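Local atomic coordinates of fructosyl amine: oxygen oxidoreductase (Aspergillus fumigatus, PDB entry 3DJE), a protein that oxidatively deglycates fructosyl amino acids as an FAD-dependent fructosamine oxidase, a flavoenzyme of the MSOX/MTOX family. Residues 66-71 and 386-391; 308-313 and 327-332; 25-30 and 172-177. All coordinates share one frame; numbering follows the deposited sequence.

Three contacts illustrate how distant parts of one flavoenzyme chain are brought together. Interaction 3 fastens the ends of helices 16-27 and 160-173 beside the largely parallel sheet of the FAD-binding fold. Interaction 1 crosses helix 64-83 with the late helix 387-393; its segments alternate along the chain with those of interaction 3, and the two centres lie about 28 Å apart. Interaction 2, which falls between the two segments of interaction 1 in sequence, joins helix 307-320 to the lead-in of strand 331-339 in the larger sheet. Its centre is about 39 Å from interaction 1 and 40 Å from interaction 3, across the molecule's middle from both. Separate parts of the enzyme are thus each tied locally.

Interaction 1: 66-71 and 386-391; sequences EIEVNE and PQKIHE
Glu68 and Lys388 close a salt bridge over the crossing of two helices, 64-83 and 387-393, which lie far apart in sequence and meet here steeply, their short axes 9.7 Å apart at a crossing angle of -109°. The lysine leaves its helix with CG anti to the backbone N and runs extended as far as CE, where a turn about the last torsion (chi4 64°) swings NZ round to Glu68 OE1 at 2.8 Å, nearly along the axis of that C-O bond. The glutamate is itself extended beyond CG, and the two side chains cross at about a right angle, bringing Lys388 CE within 3.8 Å of Glu68 CB. Hydrocarbon contact thus backs the ionic one. The other carboxylate oxygen, Glu68 OE2, pairs with Lys64, so a lysine from each helix shares the one acid, which probably favours its ionised form.

Beneath the bridge lies the apolar part of the crossing. Val69 points its two methyls at different targets: CG2 rests against the backbone of the second helix, 3.6 Å from Lys388 O, while CG1 meets Ile389 CG2 at 4.2 Å. Val69 CG2 also lies against Lys388 CG, the valine and the lysine stem running antiparallel past one another. Leu392, one turn further along, continues the apolar contact with Val69 and also touches Asn70.

The same turn of helix 64-83 reaches toward the substrate pocket. Asn70 OD1 bonds to Arg365, which lines the pocket of the bound thio-fructopyranose ligand, so Asn70 is a second-shell residue. Its amide nitrogen, also bonded to Glu344, is held at Glu66 O: Asn70 ND2 lies 2.8 Å from that oxygen, above the carbonyl plane, and Asn70 N reaches it from the opposite face.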
# COMPACT_ATOMS: atom_id res chain seq x y z
N GLU A 66 17.84 6.53 -8.45
CA GLU A 66 16.61 6.02 -7.85
C GLU A 66 15.47 7.01 -8.07
O GLU A 66 14.33 6.60 -8.33
CB GLU A 66 16.79 5.75 -6.36
CG GLU A 66 17.77 4.63 -6.03
CD GLU A 66 17.74 4.27 -4.55
OE1 GLU A 66 16.82 3.54 -4.12
OE2 GLU A 66 18.63 4.73 -3.82
N ILE A 67 15.78 8.30 -7.95
CA ILE A 67 14.78 9.35 -8.19
C ILE A 67 14.25 9.27 -9.62
O ILE A 67 13.03 9.31 -9.85
CB ILE A 67 15.34 10.77 -7.85
CG1 ILE A 67 15.58 10.91 -6.34
CG2 ILE A 67 14.39 11.86 -8.38
CD1 ILE A 67 16.40 12.15 -5.94
N GLU A 68 15.16 9.14 -10.58
CA GLU A 68 14.79 9.07 -12.00
C GLU A 68 13.83 7.92 -12.30
O GLU A 68 12.81 8.11 -12.96
CB GLU A 68 16.04 9.02 -12.88
CG GLU A 68 16.86 10.30 -12.77
CD GLU A 68 18.06 10.37 -13.70
OE1 GLU A 68 18.43 9.35 -14.33
OE2 GLU A 68 18.64 11.48 -13.80
N VAL A 69 14.16 6.73 -11.80
CA VAL A 69 13.30 5.57 -12.02
C VAL A 69 11.95 5.77 -11.34
O VAL A 69 10.91 5.52 -11.94
CB VAL A 69 13.97 4.26 -11.54
CG1 VAL A 69 12.95 3.11 -11.49
CG2 VAL A 69 15.15 3.91 -12.46
N ASN A 70 11.96 6.24 -10.10
CA ASN A 70 10.69 6.44 -9.38
C ASN A 70 9.81 7.50 -10.04
O ASN A 70 8.58 7.38 -10.04
CB ASN A 70 10.94 6.69 -7.90
CG ASN A 70 11.16 5.39 -7.15
OD1 ASN A 70 10.19 4.75 -6.72
ND2 ASN A 70 12.41 4.96 -7.03
N GLU A 71 10.43 8.51 -10.64
CA GLU A 71 9.68 9.52 -11.40
C GLU A 71 8.97 8.92 -12.62
O GLU A 71 7.82 9.29 -12.91
CB GLU A 71 10.62 10.65 -11.85
CG GLU A 71 10.96 11.62 -10.73
CD GLU A 71 11.91 12.73 -11.17
OE1 GLU A 71 12.71 12.52 -12.11
OE2 GLU A 71 11.85 13.81 -10.55
N PRO A 386 12.83 -1.86 -19.48
CA PRO A 386 14.05 -1.14 -19.84
C PRO A 386 15.16 -1.36 -18.81
O PRO A 386 14.88 -1.43 -17.61
CB PRO A 386 13.61 0.33 -19.81
CG PRO A 386 12.14 0.30 -19.95
CD PRO A 386 11.69 -0.95 -19.26
N GLN A 387 16.40 -1.47 -19.28
CA GLN A 387 17.54 -1.75 -18.42
C GLN A 387 17.60 -0.82 -17.20
O GLN A 387 17.82 -1.28 -16.08
CB GLN A 387 18.86 -1.71 -19.21
CG GLN A 387 20.12 -1.90 -18.36
CD GLN A 387 20.18 -3.26 -17.67
OE1 GLN A 387 20.85 -4.18 -18.14
NE2 GLN A 387 19.47 -3.39 -16.55
N LYS A 388 17.42 0.47 -17.44
CA LYS A 388 17.47 1.48 -16.38
C LYS A 388 16.53 1.14 -15.22
O LYS A 388 16.91 1.23 -14.05
CB LYS A 388 17.13 2.86 -16.97
CG LYS A 388 17.05 3.98 -15.95
CD LYS A 388 16.54 5.28 -16.58
CE LYS A 388 16.73 6.48 -15.66
NZ LYS A 388 18.18 6.79 -15.40
N ILE A 389 15.30 0.74 -15.56
CA ILE A 389 14.29 0.43 -14.54
C ILE A 389 14.60 -0.93 -13.93
O ILE A 389 14.59 -1.09 -12.70
CB ILE A 389 12.87 0.47 -15.15
CG1 ILE A 389 12.55 1.90 -15.63
CG2 ILE A 389 11.81 -0.02 -14.12
CD1 ILE A 389 11.27 2.00 -16.40
N HIS A 390 14.91 -1.89 -14.79
CA HIS A 390 15.24 -3.24 -14.34
C HIS A 390 16.31 -3.25 -13.25
O HIS A 390 16.19 -3.97 -12.26
CB HIS A 390 15.69 -4.11 -15.50
CG HIS A 390 16.10 -5.49 -15.08
ND1 HIS A 390 15.22 -6.40 -14.55
CD2 HIS A 390 17.32 -6.09 -15.08
CE1 HIS A 390 15.87 -7.52 -14.28
NE2 HIS A 390 17.14 -7.35 -14.57
N GLU A 391 17.35 -2.44 -13.42
CA GLU A 391 18.47 -2.42 -12.47
C GLU A 391 18.02 -2.12 -11.04
O GLU A 391 18.60 -2.65 -10.07
CB GLU A 391 19.53 -1.42 -12.94
CG GLU A 391 20.93 -1.67 -12.38
CD GLU A 391 21.39 -3.13 -12.48
OE1 GLU A 391 21.17 -3.79 -13.53
OE2 GLU A 391 21.97 -3.62 -11.48

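Interaction 2: 308-313 and 327-332; sequences EAETRV and RPFSFA
Phe329 brings the far end of its ring, CE2 and CZ, up to Glu310 and Val313, two residues one helical turn apart. Val313 CG1 comes from the opposite direction to the phenyl group and stops 3.8 Å from Phe329 CZ. Closer still is Glu310, whose CG lies 3.5 Å from Phe329 CE2; both approaches are oblique to the ring. Turned away from its own backbone nitrogen (chi1 171°) and extended beyond CG, the glutamate runs outward past the ring, which brings CG closest, with CB, CD and OE2 a little further from the same ring carbon. Its carboxylate plane is tilted 46° from the phenyl plane, with OE2 3.8 Å from Phe329 CE2.

That oxygen is engaged by Arg314, which forms a salt bridge to it, makes a cation-pi contact with Phe329 and also bonds to Arg327 O. One arginine therefore ties the acid, the ring and the loop backbone together, and probably keeps Glu310 charged.

The segment around Phe329 leads into strand 331-339, after the chain has turned back from helix 307-320. The helix packs on the larger sheet: Val313 rests on Ile277 and Asp279 of strand 274-289, and both Val313 and Phe329 touch Val239 of strand 232-242, the ring filling in between helix and sheet.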
# COMPACT_ATOMS: atom_id res chain seq x y z
N GLU A 308 -1.85 1.10 22.20
CA GLU A 308 -0.82 2.13 22.05
C GLU A 308 -1.03 2.93 20.75
O GLU A 308 -0.79 4.15 20.72
CB GLU A 308 0.58 1.54 22.14
CG GLU A 308 0.91 0.51 21.07
CD GLU A 308 2.39 0.24 20.93
OE1 GLU A 308 3.21 1.05 21.45
OE2 GLU A 308 2.73 -0.78 20.30
N ALA A 309 -1.51 2.24 19.71
CA ALA A 309 -1.83 2.89 18.43
C ALA A 309 -3.02 3.83 18.56
O ALA A 309 -3.00 4.95 18.05
CB ALA A 309 -2.06 1.85 17.33
N GLU A 310 -4.06 3.39 19.27
CA GLU A 310 -5.17 4.28 19.62
C GLU A 310 -4.67 5.55 20.32
O GLU A 310 -5.12 6.64 20.00
CB GLU A 310 -6.19 3.58 20.50
CG GLU A 310 -7.24 4.53 21.06
CD GLU A 310 -8.36 3.81 21.81
OE1 GLU A 310 -8.12 2.69 22.31
OE2 GLU A 310 -9.47 4.36 21.89
N THR A 311 -3.77 5.39 21.29
CA THR A 311 -3.22 6.55 22.01
C THR A 311 -2.53 7.53 21.05
O THR A 311 -2.73 8.74 21.14
CB THR A 311 -2.27 6.09 23.14
OG1 THR A 311 -3.02 5.24 24.01
CG2 THR A 311 -1.73 7.27 23.93
N ARG A 312 -1.77 6.99 20.09
CA ARG A 312 -1.10 7.82 19.10
C ARG A 312 -2.08 8.53 18.18
O ARG A 312 -1.88 9.70 17.85
CB ARG A 312 -0.09 7.02 18.29
CG ARG A 312 1.08 6.48 19.09
CD ARG A 312 2.12 5.86 18.18
NE ARG A 312 1.59 4.68 17.46
CZ ARG A 312 1.82 3.41 17.81
NH1 ARG A 312 2.58 3.11 18.86
NH2 ARG A 312 1.29 2.44 17.09
N VAL A 313 -3.15 7.84 17.79
CA VAL A 313 -4.21 8.43 16.96
C VAL A 313 -4.86 9.62 17.67
O VAL A 313 -5.02 10.68 17.07
CB VAL A 313 -5.30 7.39 16.59
CG1 VAL A 313 -6.55 8.06 16.03
CG2 VAL A 313 -4.76 6.36 15.62
N ARG A 327 -13.83 11.00 20.32
CA ARG A 327 -14.87 10.25 19.64
C ARG A 327 -14.55 8.75 19.57
O ARG A 327 -13.40 8.37 19.32
CB ARG A 327 -15.08 10.78 18.21
CG ARG A 327 -15.51 12.23 18.12
CD ARG A 327 -16.97 12.44 18.45
NE ARG A 327 -17.36 13.82 18.16
CZ ARG A 327 -17.91 14.23 17.02
NH1 ARG A 327 -18.18 13.38 16.05
NH2 ARG A 327 -18.21 15.52 16.86
N PRO A 328 -15.56 7.89 19.79
CA PRO A 328 -15.31 6.47 19.61
C PRO A 328 -14.99 6.17 18.15
O PRO A 328 -15.51 6.84 17.25
CB PRO A 328 -16.66 5.83 19.98
CG PRO A 328 -17.67 6.90 19.76
CD PRO A 328 -16.96 8.16 20.19
N PHE A 329 -14.12 5.18 17.93
CA PHE A 329 -13.84 4.70 16.57
C PHE A 329 -14.99 3.86 16.05
O PHE A 329 -15.58 3.07 16.80
CB PHE A 329 -12.56 3.87 16.55
CG PHE A 329 -11.34 4.58 17.05
CD1 PHE A 329 -11.18 5.96 16.89
CD2 PHE A 329 -10.31 3.86 17.65
CE1 PHE A 329 -10.04 6.61 17.34
CE2 PHE A 329 -9.15 4.50 18.11
CZ PHE A 329 -9.02 5.88 17.96
N SER A 330 -15.31 4.01 14.76
CA SER A 330 -16.37 3.20 14.15
C SER A 330 -15.81 1.96 13.45
O SER A 330 -16.56 1.03 13.12
CB SER A 330 -17.15 4.03 13.14
OG SER A 330 -16.27 4.52 12.15
N PHE A 331 -14.50 1.97 13.20
CA PHE A 331 -13.80 0.87 12.53
C PHE A 331 -12.31 1.00 12.84
O PHE A 331 -11.80 2.11 13.01
CB PHE A 331 -14.04 0.93 11.01
CG PHE A 331 -13.33 -0.16 10.24
CD1 PHE A 331 -13.75 -1.48 10.33
CD2 PHE A 331 -12.24 0.14 9.42
CE1 PHE A 331 -13.09 -2.51 9.62
CE2 PHE A 331 -11.58 -0.86 8.71
CZ PHE A 331 -12.00 -2.19 8.82
N ALA A 332 -11.63 -0.14 12.93
CA ALA A 332 -10.18 -0.18 13.12
C ALA A 332 -9.60 -1.46 12.57
O ALA A 332 -10.20 -2.54 12.71
CB ALA A 332 -9.82 -0.04 14.61

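Interaction 3: 25-30 and 172-177; sequences LARRGY and QRMGVK
The C-terminal ends of two helices, 16-27 and 160-173, meet through Ala26 and Met174 at one side of the Rossmann-type FAD-binding fold. Ala26 CB packs on Met174 CB at 3.8 Å and on Val176 CG2 at 4.0 Å. Met174, present as selenomethionine, reaches further: bent at its last torsion (chi3 76°), it folds its methyl back over the end of the first helix, placing CE 3.4 Å from Ala26 O and 3.8 Å from Arg27 CA. The guanidinium of Arg27 goes elsewhere, to a salt bridge with Asp84.

Each helix ends in a Schellman motif with a glycine of positive phi, Gly29 in one and Gly175 in the other. In the first, Tyr30 N bonds to Leu25 O and Gly29 N to Ala26 O. The chain then turns into strand 33-37, completing the beta-alpha-beta unit that starts at strand 9-12; past Gly175 it enters strand 177-180, the parallel neighbour of 33-37 in the sheet. Val176 accordingly touches Val33 and Val35, and Lys177 makes backbone hydrogen bonds with the same two residues. Between the two turns a water donates to both carbonyls, 2.7 Å from Tyr30 O and 3.0 Å from Met174 O.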
# COMPACT_ATOMS: atom_id res chain seq x y z
N LEU A 25 -2.90 -7.70 -18.35
CA LEU A 25 -2.83 -8.90 -19.20
C LEU A 25 -4.04 -8.90 -20.15
O LEU A 25 -3.88 -9.13 -21.36
CB LEU A 25 -2.83 -10.19 -18.38
CG LEU A 25 -1.50 -10.54 -17.71
CD1 LEU A 25 -1.71 -11.64 -16.67
CD2 LEU A 25 -0.40 -10.97 -18.70
N ALA A 26 -5.23 -8.65 -19.59
CA ALA A 26 -6.46 -8.64 -20.37
C ALA A 26 -6.40 -7.56 -21.45
O ALA A 26 -6.75 -7.81 -22.61
CB ALA A 26 -7.68 -8.42 -19.47
N ARG A 27 -5.93 -6.37 -21.08
CA ARG A 27 -5.81 -5.28 -22.07
C ARG A 27 -4.83 -5.60 -23.19
O ARG A 27 -5.00 -5.12 -24.32
CB ARG A 27 -5.43 -3.95 -21.41
CG ARG A 27 -6.54 -3.39 -20.57
CD ARG A 27 -6.07 -2.07 -19.96
NE ARG A 27 -7.17 -1.36 -19.32
CZ ARG A 27 -7.03 -0.17 -18.73
NH1 ARG A 27 -5.85 0.43 -18.70
NH2 ARG A 27 -8.09 0.42 -18.17
N ARG A 28 -3.83 -6.41 -22.87
CA ARG A 28 -2.79 -6.74 -23.83
C ARG A 28 -3.11 -7.99 -24.64
O ARG A 28 -2.29 -8.46 -25.43
CB ARG A 28 -1.42 -6.77 -23.14
CG ARG A 28 -1.01 -5.34 -22.74
CD ARG A 28 0.09 -5.28 -21.69
NE ARG A 28 1.38 -5.75 -22.18
CZ ARG A 28 2.55 -5.38 -21.68
NH1 ARG A 28 2.61 -4.50 -20.69
NH2 ARG A 28 3.67 -5.88 -22.17
N GLY A 29 -4.33 -8.50 -24.46
CA GLY A 29 -4.87 -9.54 -25.34
C GLY A 29 -4.88 -10.94 -24.80
O GLY A 29 -5.37 -11.86 -25.47
N TYR A 30 -4.34 -11.14 -23.59
CA TYR A 30 -4.31 -12.50 -23.02
C TYR A 30 -5.71 -12.96 -22.64
O TYR A 30 -6.48 -12.19 -22.06
CB TYR A 30 -3.35 -12.58 -21.85
CG TYR A 30 -1.90 -12.40 -22.26
CD1 TYR A 30 -1.13 -13.50 -22.64
CD2 TYR A 30 -1.31 -11.14 -22.29
CE1 TYR A 30 0.20 -13.36 -23.01
CE2 TYR A 30 0.04 -10.98 -22.65
CZ TYR A 30 0.78 -12.10 -23.02
OH TYR A 30 2.11 -11.95 -23.41
N GLN A 172 -12.35 -8.98 -15.27
CA GLN A 172 -13.27 -10.12 -15.31
C GLN A 172 -14.15 -10.05 -16.56
O GLN A 172 -14.35 -11.06 -17.24
CB GLN A 172 -14.11 -10.15 -14.05
CG GLN A 172 -15.05 -11.33 -13.98
CD GLN A 172 -15.89 -11.28 -12.74
OE1 GLN A 172 -16.57 -10.30 -12.48
NE2 GLN A 172 -15.84 -12.36 -11.95
N ARG A 173 -14.66 -8.86 -16.88
CA ARG A 173 -15.52 -8.77 -18.07
C ARG A 173 -14.73 -8.98 -19.37
O ARG A 173 -15.30 -9.39 -20.39
CB ARG A 173 -16.37 -7.50 -18.09
CG ARG A 173 -15.65 -6.21 -18.31
CD ARG A 173 -16.67 -5.04 -18.40
NE ARG A 173 -17.45 -4.95 -17.17
CZ ARG A 173 -17.13 -4.20 -16.12
NH1 ARG A 173 -16.05 -3.41 -16.13
NH2 ARG A 173 -17.91 -4.23 -15.05
N MSE A 174 -13.42 -8.75 -19.29
CA MSE A 174 -12.52 -9.02 -20.40
C MSE A 174 -12.01 -10.46 -20.43
O MSE A 174 -11.18 -10.81 -21.27
CB MSE A 174 -11.36 -8.05 -20.40
CG MSE A 174 -11.82 -6.62 -20.58
SE MSE A 174 -10.29 -5.49 -20.46
CE MSE A 174 -9.53 -5.83 -22.22
N GLY A 175 -12.51 -11.28 -19.51
CA GLY A 175 -12.29 -12.72 -19.58
C GLY A 175 -11.45 -13.34 -18.48
O GLY A 175 -11.29 -14.57 -18.44
N VAL A 176 -10.91 -12.52 -17.59
CA VAL A 176 -10.10 -13.05 -16.49
C VAL A 176 -11.00 -13.81 -15.50
O VAL A 176 -12.10 -13.34 -15.13
CB VAL A 176 -9.30 -11.93 -15.77
CG1 VAL A 176 -8.54 -12.49 -14.54
CG2 VAL A 176 -8.33 -11.25 -16.75
N LYS A 177 -10.52 -14.98 -15.10
CA LYS A 177 -11.19 -15.85 -14.14
C LYS A 177 -10.71 -15.49 -12.75
O LYS A 177 -9.51 -15.53 -12.48
CB LYS A 177 -10.86 -17.31 -14.46
CG LYS A 177 -11.30 -17.76 -15.85
CD LYS A 177 -10.43 -18.90 -16.40
CE LYS A 177 -9.22 -18.38 -17.19
NZ LYS A 177 -9.54 -17.29 -18.16
O HOH W 1 -8.60 -12.04 -20.44